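CHAD domain protein (PDB 6RN5) probably binds polyphosphate along the basic helices of its CHAD domain and also binds copper, its wider cellular role being unknown. Local coordinates at residues 67-72 / 208-213; 74-79 / 291-296; 240-245 / 278-283. All blocks are in the same frame, centred on the assembly; numbering follows the deposited sequence.

Followed from the N terminus, helix 56-75 supplies residues 67-72, and its end and the turn after it supply 74-79. Interaction 1 closes first, when 208-213, at the end of helix 201-213, returns to 67-72. Interaction 3 then opens at 240-245 on helix 229-244 and closes at 278-283 on helix 274-295. Further along that helix, 291-296 meets 74-79, so interaction 2 spans all of interaction 3 and crosses interaction 1. Interactions 1 and 2 share helix 56-75 and touch through a salt bridge, Arg-68 NH2 to Glu-292 OE2 at 2.9 Å. Interaction 3 touches neither, with its nearest atoms about 6 Å from both, but helix 274-295 connects it to interaction 2.

Interaction 1: residues 67-72 / 208-213; sequences RRISAT and DKVAVL. With SO4 (sulfate ion), chain G; SO4 (sulfate ion), chain I.
The guanidinium groups of Arg-67 and Arg-68 meet their sulfates at the edge and in plane. The sulfate of chain G sets one oxygen, O1, between them, 2.9 Å from Arg-67 NH1 and equally far from Arg-68 NH1. Arg-68 adds NH2 to O2 at 3.0 Å, a nearly straight bond (170°), making a two-pronged grip. The Arg-67 chain bends at chi3 (-57°), and its outer edge clasps a second sulfate, with NH2 2.8 Å from O1 and NH1 donating to O2. Tyr-289 OH bonds to Arg-67 NE; Arg-64 and Arg-288 also hold the first sulfate, Arg-60 and Arg-63 the second. Without this guanidinium, with an alanine at Arg-67, the second sulfate would probably lose two of its donors and the shared O1 one. Ile-69 faces helix 201-213 instead, its CG2 meeting Leu-213 CD2 tip to tip at 4.0 Å, while its CD1 lies 4.4 Å from Val-210 CG1. Between these segments the contact is purely apolar, three buried side chains meeting without a polar bond. The arginines gather anions on a different side of helix 56-75; the sulfates, probably from the crystallisation liquor, only stand in for phosphate, consistent with a surface suited to polyphosphate.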
loop_
_atom_site.group_PDB
_atom_site.type_symbol
_atom_site.label_atom_id
_atom_site.label_comp_id
_atom_site.label_asym_id
_atom_site.label_seq_id
_atom_site.Cartn_x
_atom_site.Cartn_y
_atom_site.Cartn_z
ATOM N N ARG A 67 28.545 -8.258 20.520
ATOM C CA ARG A 67 27.139 -8.278 20.888
ATOM C C ARG A 67 26.828 -9.441 21.831
ATOM O O ARG A 67 25.978 -9.346 22.720
ATOM C CB ARG A 67 26.274 -8.523 19.649
ATOM C CG ARG A 67 26.084 -7.353 18.744
ATOM C CD ARG A 67 24.868 -7.634 17.868
ATOM N NE ARG A 67 24.933 -8.866 17.069
ATOM C CZ ARG A 67 25.078 -8.875 15.739
ATOM N NH1 ARG A 67 25.076 -9.999 15.062
ATOM N NH2 ARG A 67 25.231 -7.732 15.064
ATOM N N ARG A 68 27.442 -10.589 21.571
ATOM C CA ARG A 68 27.240 -11.700 22.508
ATOM C C ARG A 68 27.805 -11.451 23.899
ATOM O O ARG A 68 27.249 -11.924 24.876
ATOM C CB ARG A 68 27.784 -13.007 21.974
ATOM C CG ARG A 68 26.935 -13.563 20.884
ATOM C CD ARG A 68 27.682 -14.584 20.014
ATOM N NE ARG A 68 26.703 -15.343 19.276
ATOM C CZ ARG A 68 26.125 -14.947 18.156
ATOM N NH1 ARG A 68 26.426 -13.790 17.601
ATOM N NH2 ARG A 68 25.234 -15.732 17.566
ATOM N N ILE A 69 28.945 -10.786 23.982
ATOM C CA ILE A 69 29.563 -10.558 25.266
ATOM C C ILE A 69 28.693 -9.547 26.033
ATOM O O ILE A 69 28.374 -9.733 27.218
ATOM C CB ILE A 69 30.984 -10.049 25.059
ATOM C CG1 ILE A 69 31.834 -11.158 24.448
ATOM C CG2 ILE A 69 31.592 -9.599 26.352
ATOM C CD1 ILE A 69 33.232 -10.714 24.023
ATOM N N SER A 70 28.264 -8.516 25.317
ATOM C CA SER A 70 27.491 -7.471 25.897
ATOM C C SER A 70 26.164 -8.044 26.423
ATOM O O SER A 70 25.744 -7.748 27.554
ATOM C CB SER A 70 27.305 -6.347 24.867
ATOM O OG SER A 70 26.824 -5.207 25.511
ATOM N N ALA A 71 25.539 -8.907 25.635
ATOM C CA ALA A 71 24.312 -9.582 26.065
ATOM C C ALA A 71 24.509 -10.425 27.322
ATOM O O ALA A 71 23.700 -10.400 28.258
ATOM C CB ALA A 71 23.759 -10.464 24.945
ATOM N N THR A 72 25.579 -11.189 27.319
ATOM C CA THR A 72 25.893 -12.102 28.398
ATOM C C THR A 72 26.090 -11.332 29.706
ATOM O O THR A 72 25.607 -11.751 30.758
ATOM C CB THR A 72 27.126 -12.902 28.036
ATOM O OG1 THR A 72 26.829 -13.676 26.866
ATOM C CG2 THR A 72 27.514 -13.853 29.130
ATOM N N ASP A 208 41.627 -4.488 24.931
ATOM C CA ASP A 208 42.522 -5.007 25.973
ATOM C C ASP A 208 41.739 -5.778 27.041
ATOM O O ASP A 208 42.156 -6.833 27.493
ATOM C CB ASP A 208 43.302 -3.853 26.653
ATOM C CG ASP A 208 44.672 -3.563 26.004
ATOM O OD1 ASP A 208 45.106 -4.345 25.115
ATOM O OD2 ASP A 208 45.313 -2.529 26.398
ATOM N N LYS A 209 40.591 -5.251 27.428
ATOM C CA LYS A 209 39.754 -5.947 28.420
ATOM C C LYS A 209 39.180 -7.211 27.877
ATOM O O LYS A 209 39.138 -8.225 28.575
ATOM C CB LYS A 209 38.672 -5.032 28.928
ATOM C CG LYS A 209 39.304 -3.904 29.692
ATOM C CD LYS A 209 38.283 -3.041 30.377
ATOM C CE LYS A 209 38.966 -1.744 30.774
ATOM N NZ LYS A 209 38.073 -0.874 31.577
ATOM N N VAL A 210 38.789 -7.195 26.604
ATOM C CA VAL A 210 38.361 -8.438 25.972
ATOM C C VAL A 210 39.494 -9.454 25.961
ATOM O O VAL A 210 39.285 -10.653 26.235
ATOM C CB VAL A 210 37.805 -8.190 24.562
ATOM C CG1 VAL A 210 37.500 -9.491 23.854
ATOM C CG2 VAL A 210 36.540 -7.336 24.677
ATOM N N ALA A 211 40.718 -8.989 25.688
ATOM C CA ALA A 211 41.902 -9.874 25.802
ATOM C C ALA A 211 42.021 -10.524 27.197
ATOM O O ALA A 211 42.250 -11.689 27.297
ATOM C CB ALA A 211 43.180 -9.122 25.468
ATOM N N VAL A 212 41.858 -9.748 28.263
ATOM C CA VAL A 212 41.887 -10.286 29.597
ATOM C C VAL A 212 40.799 -11.328 29.763
ATOM O O VAL A 212 41.032 -12.381 30.285
ATOM C CB VAL A 212 41.725 -9.169 30.643
ATOM C CG1 VAL A 212 41.522 -9.762 32.040
ATOM C CG2 VAL A 212 42.969 -8.282 30.628
ATOM N N LEU A 213 39.601 -11.028 29.267
ATOM C CA LEU A 213 38.458 -11.919 29.383
ATOM C C LEU A 213 38.660 -13.225 28.662
ATOM O O LEU A 213 38.040 -14.216 28.982
ATOM C CB LEU A 213 37.203 -11.219 28.807
ATOM C CG LEU A 213 35.858 -11.939 28.870
ATOM C CD1 LEU A 213 35.459 -12.278 30.314
ATOM C CD2 LEU A 213 34.766 -11.092 28.223
HETATM S S SO4 G . 23.418 -13.420 15.147
HETATM O O1 SO4 G . 24.697 -12.817 15.468
HETATM O O2 SO4 G . 23.617 -14.888 15.178
HETATM O O3 SO4 G . 22.958 -13.020 13.813
HETATM O O4 SO4 G . 22.424 -12.916 16.127
HETATM S S SO4 I . 25.023 -8.310 11.383
HETATM O O1 SO4 I . 25.755 -7.413 12.289
HETATM O O2 SO4 I . 25.135 -9.720 11.897
HETATM O O3 SO4 I . 25.636 -8.319 10.055
HETATM O O4 SO4 I . 23.622 -7.940 11.332
#

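Interaction 2: residues 74-79 / 291-296; sequences HTFQSL and REAVSG
Phe-76 and Ala-293 are the closest CA pair of the two segments, 9.4 Å apart, and both lie near the end of a helix. Phe-76 is the first residue to leave helical geometry after helix 56-75 (phi -117°), and a 3-10 turn over 77-79 follows, closed by Leu-79 N to Phe-76 O at 3.0 Å. On the other side, helix 274-295 runs out at Gly-296, whose positive phi (92°) would press a CB against the preceding carbonyl oxygen; its N still bonds to Glu-292 O. With CG anti to the carbonyl carbon (chi1 -57°), the Phe-76 ring extends toward helix 274-295. Its CE2 reaches Ala-293 CB at 3.6 Å. Val-294 CG2 stands at the ring edge near its plane, 4.4 Å from CZ, and Thr-75 CG2 lies over one face, 3.7 Å above the plane and offset toward the rim. In this all-helical CHAD domain the ring thus wedges between helix ends, because Leu-24 of helix 21-42, Leu-231 of helix 229-244 and Ala-290 also touch it. Tyr-27 of helix 21-42 touches Ala-293, and its OH hydrogen-bonds to Glu-292 OE1. Val-294 itself rests against Ala-232 of helix 229-244.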
loop_
_atom_site.group_PDB
_atom_site.type_symbol
_atom_site.label_atom_id
_atom_site.label_comp_id
_atom_site.label_asym_id
_atom_site.label_seq_id
_atom_site.Cartn_x
_atom_site.Cartn_y
_atom_site.Cartn_z
ATOM N N HIS A 74 24.677 -8.742 30.485
ATOM C CA HIS A 74 23.407 -8.177 30.903
ATOM C C HIS A 74 22.645 -9.282 31.592
ATOM O O HIS A 74 22.323 -9.154 32.750
ATOM C CB HIS A 74 22.608 -7.638 29.688
ATOM C CG HIS A 74 21.328 -6.978 30.059
ATOM N ND1 HIS A 74 20.113 -7.617 30.005
ATOM C CD2 HIS A 74 21.079 -5.734 30.526
ATOM C CE1 HIS A 74 19.165 -6.791 30.397
ATOM N NE2 HIS A 74 19.722 -5.638 30.714
ATOM N N THR A 75 22.353 -10.351 30.845
ATOM C CA THR A 75 21.512 -11.469 31.301
ATOM C C THR A 75 22.048 -12.105 32.588
ATOM O O THR A 75 21.258 -12.532 33.456
ATOM C CB THR A 75 21.404 -12.543 30.190
ATOM O OG1 THR A 75 20.842 -11.956 29.016
ATOM C CG2 THR A 75 20.538 -13.695 30.619
ATOM N N PHE A 76 23.384 -12.201 32.680
ATOM C CA PHE A 76 24.064 -12.972 33.730
ATOM C C PHE A 76 24.891 -12.062 34.601
ATOM O O PHE A 76 25.858 -12.484 35.241
ATOM C CB PHE A 76 24.950 -14.087 33.123
ATOM C CG PHE A 76 24.202 -15.053 32.219
ATOM C CD1 PHE A 76 23.509 -16.148 32.747
ATOM C CD2 PHE A 76 24.215 -14.893 30.829
ATOM C CE1 PHE A 76 22.841 -17.048 31.894
ATOM C CE2 PHE A 76 23.539 -15.785 29.981
ATOM C CZ PHE A 76 22.851 -16.850 30.508
ATOM N N GLN A 77 24.461 -10.812 34.657
ATOM C CA GLN A 77 25.154 -9.796 35.404
ATOM C C GLN A 77 25.266 -10.190 36.853
ATOM O O GLN A 77 26.260 -9.883 37.470
ATOM C CB GLN A 77 24.452 -8.436 35.339
ATOM C CG GLN A 77 25.315 -7.333 35.952
ATOM C CD GLN A 77 24.874 -5.928 35.589
ATOM O OE1 GLN A 77 24.413 -5.200 36.454
ATOM N NE2 GLN A 77 25.015 -5.539 34.296
ATOM N N SER A 78 24.268 -10.885 37.388
ATOM C CA SER A 78 24.306 -11.223 38.822
ATOM C C SER A 78 25.427 -12.191 39.149
ATOM O O SER A 78 25.815 -12.272 40.284
ATOM C CB SER A 78 22.962 -11.804 39.290
ATOM O OG SER A 78 22.563 -12.867 38.462
ATOM N N LEU A 79 25.942 -12.944 38.172
ATOM C CA LEU A 79 27.056 -13.870 38.439
ATOM C C LEU A 79 28.455 -13.277 38.206
ATOM O O LEU A 79 29.422 -13.986 38.327
ATOM C CB LEU A 79 26.885 -15.162 37.623
ATOM C CG LEU A 79 25.596 -15.908 38.009
ATOM C CD1 LEU A 79 25.589 -17.234 37.315
ATOM C CD2 LEU A 79 25.495 -16.130 39.509
ATOM N N ARG A 291 20.322 -18.662 25.606
ATOM C CA ARG A 291 20.285 -20.067 25.193
ATOM C C ARG A 291 21.686 -20.542 24.780
ATOM O O ARG A 291 22.086 -21.627 25.161
ATOM C CB ARG A 291 19.284 -20.298 24.048
ATOM C CG ARG A 291 17.834 -20.255 24.528
ATOM C CD ARG A 291 16.799 -20.333 23.396
ATOM N NE ARG A 291 16.539 -21.700 22.905
ATOM C CZ ARG A 291 16.908 -22.188 21.713
ATOM N NH1 ARG A 291 17.570 -21.455 20.807
ATOM N NH2 ARG A 291 16.608 -23.437 21.411
ATOM N N GLU A 292 22.420 -19.742 23.994
ATOM C CA GLU A 292 23.820 -20.082 23.638
ATOM C C GLU A 292 24.709 -20.242 24.894
ATOM O O GLU A 292 25.455 -21.203 25.017
ATOM C CB GLU A 292 24.436 -19.001 22.747
ATOM C CG GLU A 292 23.863 -18.927 21.340
ATOM C CD GLU A 292 24.751 -18.150 20.397
ATOM O OE1 GLU A 292 25.878 -17.735 20.781
ATOM O OE2 GLU A 292 24.334 -17.963 19.237
ATOM N N ALA A 293 24.656 -19.279 25.808
ATOM C CA ALA A 293 25.505 -19.310 26.992
ATOM C C ALA A 293 25.312 -20.560 27.866
ATOM O O ALA A 293 26.266 -21.118 28.461
ATOM C CB ALA A 293 25.249 -18.038 27.813
ATOM N N VAL A 294 24.046 -20.966 27.939
ATOM C CA VAL A 294 23.556 -22.080 28.735
ATOM C C VAL A 294 23.992 -23.395 28.130
ATOM O O VAL A 294 24.251 -24.331 28.845
ATOM C CB VAL A 294 22.013 -22.008 28.846
ATOM C CG1 VAL A 294 21.391 -23.345 29.110
ATOM C CG2 VAL A 294 21.653 -21.015 29.955
ATOM N N SER A 295 24.051 -23.445 26.815
ATOM C CA SER A 295 24.632 -24.558 26.102
ATOM C C SER A 295 26.173 -24.577 26.265
ATOM O O SER A 295 26.796 -25.628 26.260
ATOM C CB SER A 295 24.249 -24.420 24.634
ATOM O OG SER A 295 24.910 -25.397 23.883
ATOM N N GLY A 296 26.769 -23.388 26.391
ATOM C CA GLY A 296 28.200 -23.205 26.660
ATOM C C GLY A 296 29.081 -23.060 25.416
ATOM O O GLY A 296 28.572 -22.946 24.282
#

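Interaction 3: residues 240-245 / 278-283; sequences TDAVAA and HQVRLL. With SO4 (sulfate ion), chain F.
With chi1 at 162°, Val-280 turns CG2 onto Ala-242 and CG1 toward Val-243. The same rotamer at Val-243 presents CG2, and the two valine side chains cross at about a right angle with Val-243 CG2 3.9 Å from Val-280 CG1. Ala-242 projects its methyl between two residues one turn apart: CB lies 3.7 Å from Val-280 CG2 and 3.4 Å from Leu-283 CD1, the latter tighter than an ordinary carbon contact. The small Ala-242 side chain is consistent with the close backbones, the CA atoms of Ala-242 and Val-280 being only 6.3 Å apart. Helices 229-244 and 274-295 belong to the helical bundle of the CHAD domain, and over these segments their axes run nearly antiparallel (160°) with a closest approach of 9.6 Å. Phe-362 of helix 338-366 packs on both valines, and Leu-314 of helix 305-331 touches Val-280, so two further helices flank the seam. Arg-281 lies off this seam. Extended from CG to NE, it makes three long, bent bonds to the sulfate of chain F, probably from the crystallisation liquor: NH2 reaches O2 and O3, each at 3.2 Å and the straightest at 152°, while NH1 shares O3. Asn-315 OD1 accepts from Arg-281 NE and helps fix the rotation of the group, and Arg-318 brings a second guanidinium close to NH2.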
loop_
_atom_site.group_PDB
_atom_site.type_symbol
_atom_site.label_atom_id
_atom_site.label_comp_id
_atom_site.label_asym_id
_atom_site.label_seq_id
_atom_site.Cartn_x
_atom_site.Cartn_y
_atom_site.Cartn_z
ATOM N N THR A 240 8.809 -12.740 26.496
ATOM C CA THR A 240 7.429 -13.192 26.387
ATOM C C THR A 240 6.454 -12.158 27.005
ATOM O O THR A 240 5.369 -11.951 26.473
ATOM C CB THR A 240 7.254 -14.588 27.024
ATOM O OG1 THR A 240 7.615 -14.532 28.401
ATOM C CG2 THR A 240 8.167 -15.631 26.364
ATOM N N ASP A 241 6.833 -11.494 28.098
ATOM C CA ASP A 241 5.966 -10.453 28.655
ATOM C C ASP A 241 5.863 -9.258 27.703
ATOM O O ASP A 241 4.789 -8.672 27.570
ATOM C CB ASP A 241 6.486 -9.945 29.979
ATOM C CG ASP A 241 6.485 -11.017 31.052
ATOM O OD1 ASP A 241 5.830 -12.081 30.909
ATOM O OD2 ASP A 241 7.221 -10.826 32.017
ATOM N N ALA A 242 6.974 -8.896 27.059
ATOM C CA ALA A 242 6.945 -7.799 26.092
ATOM C C ALA A 242 6.116 -8.126 24.869
ATOM O O ALA A 242 5.357 -7.283 24.383
ATOM C CB ALA A 242 8.360 -7.369 25.692
ATOM N N VAL A 243 6.246 -9.351 24.379
ATOM C CA VAL A 243 5.427 -9.760 23.281
ATOM C C VAL A 243 3.920 -9.687 23.638
ATOM O O VAL A 243 3.122 -9.112 22.865
ATOM C CB VAL A 243 5.801 -11.158 22.801
ATOM C CG1 VAL A 243 4.733 -11.678 21.830
ATOM C CG2 VAL A 243 7.206 -11.121 22.154
ATOM N N ALA A 244 3.545 -10.246 24.797
ATOM C CA ALA A 244 2.147 -10.168 25.324
ATOM C C ALA A 244 1.603 -8.745 25.324
ATOM O O ALA A 244 0.443 -8.537 25.075
ATOM C CB ALA A 244 2.055 -10.746 26.748
ATOM N N ALA A 245 2.461 -7.780 25.576
ATOM C CA ALA A 245 2.084 -6.382 25.571
ATOM C C ALA A 245 1.980 -5.737 24.176
ATOM O O ALA A 245 1.526 -4.606 24.087
ATOM C CB ALA A 245 3.044 -5.590 26.437
ATOM N N HIS A 278 10.766 -2.814 18.240
ATOM C CA HIS A 278 12.222 -2.786 18.251
ATOM C C HIS A 278 12.789 -3.199 19.577
ATOM O O HIS A 278 13.867 -3.816 19.621
ATOM C CB HIS A 278 12.761 -1.434 17.792
ATOM C CG HIS A 278 12.460 -1.163 16.345
ATOM N ND1 HIS A 278 12.519 0.096 15.781
ATOM C CD2 HIS A 278 12.024 -1.992 15.366
ATOM C CE1 HIS A 278 12.173 0.020 14.508
ATOM N NE2 HIS A 278 11.864 -1.234 14.228
ATOM N N GLN A 279 12.068 -2.906 20.656
ATOM C CA GLN A 279 12.449 -3.463 21.968
ATOM C C GLN A 279 12.307 -4.987 22.024
ATOM O O GLN A 279 13.171 -5.688 22.503
ATOM C CB GLN A 279 11.625 -2.800 23.081
ATOM C CG GLN A 279 12.143 -3.100 24.478
ATOM C CD GLN A 279 13.636 -2.793 24.611
ATOM O OE1 GLN A 279 14.159 -1.844 23.988
ATOM N NE2 GLN A 279 14.326 -3.583 25.422
ATOM N N VAL A 280 11.217 -5.506 21.523
ATOM C CA VAL A 280 11.096 -6.931 21.388
ATOM C C VAL A 280 12.218 -7.544 20.530
ATOM O O VAL A 280 12.726 -8.601 20.877
ATOM C CB VAL A 280 9.694 -7.301 20.900
ATOM C CG1 VAL A 280 9.617 -8.706 20.331
ATOM C CG2 VAL A 280 8.719 -7.139 22.064
ATOM N N ARG A 281 12.629 -6.879 19.461
ATOM C CA ARG A 281 13.764 -7.371 18.639
ATOM C C ARG A 281 14.982 -7.540 19.541
ATOM O O ARG A 281 15.655 -8.544 19.517
ATOM C CB ARG A 281 14.134 -6.369 17.552
ATOM C CG ARG A 281 15.182 -6.853 16.558
ATOM C CD ARG A 281 15.460 -5.818 15.467
ATOM N NE ARG A 281 16.742 -6.088 14.856
ATOM C CZ ARG A 281 17.884 -5.590 15.312
ATOM N NH1 ARG A 281 17.897 -4.750 16.335
ATOM N NH2 ARG A 281 19.016 -5.906 14.723
ATOM N N LEU A 282 15.281 -6.546 20.355
ATOM C CA LEU A 282 16.441 -6.686 21.257
ATOM C C LEU A 282 16.265 -7.778 22.318
ATOM O O LEU A 282 17.230 -8.470 22.618
ATOM C CB LEU A 282 16.817 -5.363 21.933
ATOM C CG LEU A 282 17.182 -4.227 20.980
ATOM C CD1 LEU A 282 17.309 -2.926 21.751
ATOM C CD2 LEU A 282 18.457 -4.488 20.192
ATOM N N LEU A 283 15.049 -7.919 22.872
ATOM C CA LEU A 283 14.815 -8.888 23.936
ATOM C C LEU A 283 14.960 -10.311 23.328
ATOM O O LEU A 283 15.419 -11.244 23.970
ATOM C CB LEU A 283 13.437 -8.702 24.571
ATOM C CG LEU A 283 13.258 -7.457 25.456
ATOM C CD1 LEU A 283 11.794 -7.127 25.727
ATOM C CD2 LEU A 283 13.999 -7.560 26.780
HETATM S S SO4 F . 22.326 -4.177 15.376
HETATM O O1 SO4 F . 23.548 -4.421 16.201
HETATM O O2 SO4 F . 22.122 -5.313 14.469
HETATM O O3 SO4 F . 21.086 -3.996 16.232
HETATM O O4 SO4 F . 22.619 -2.992 14.539
#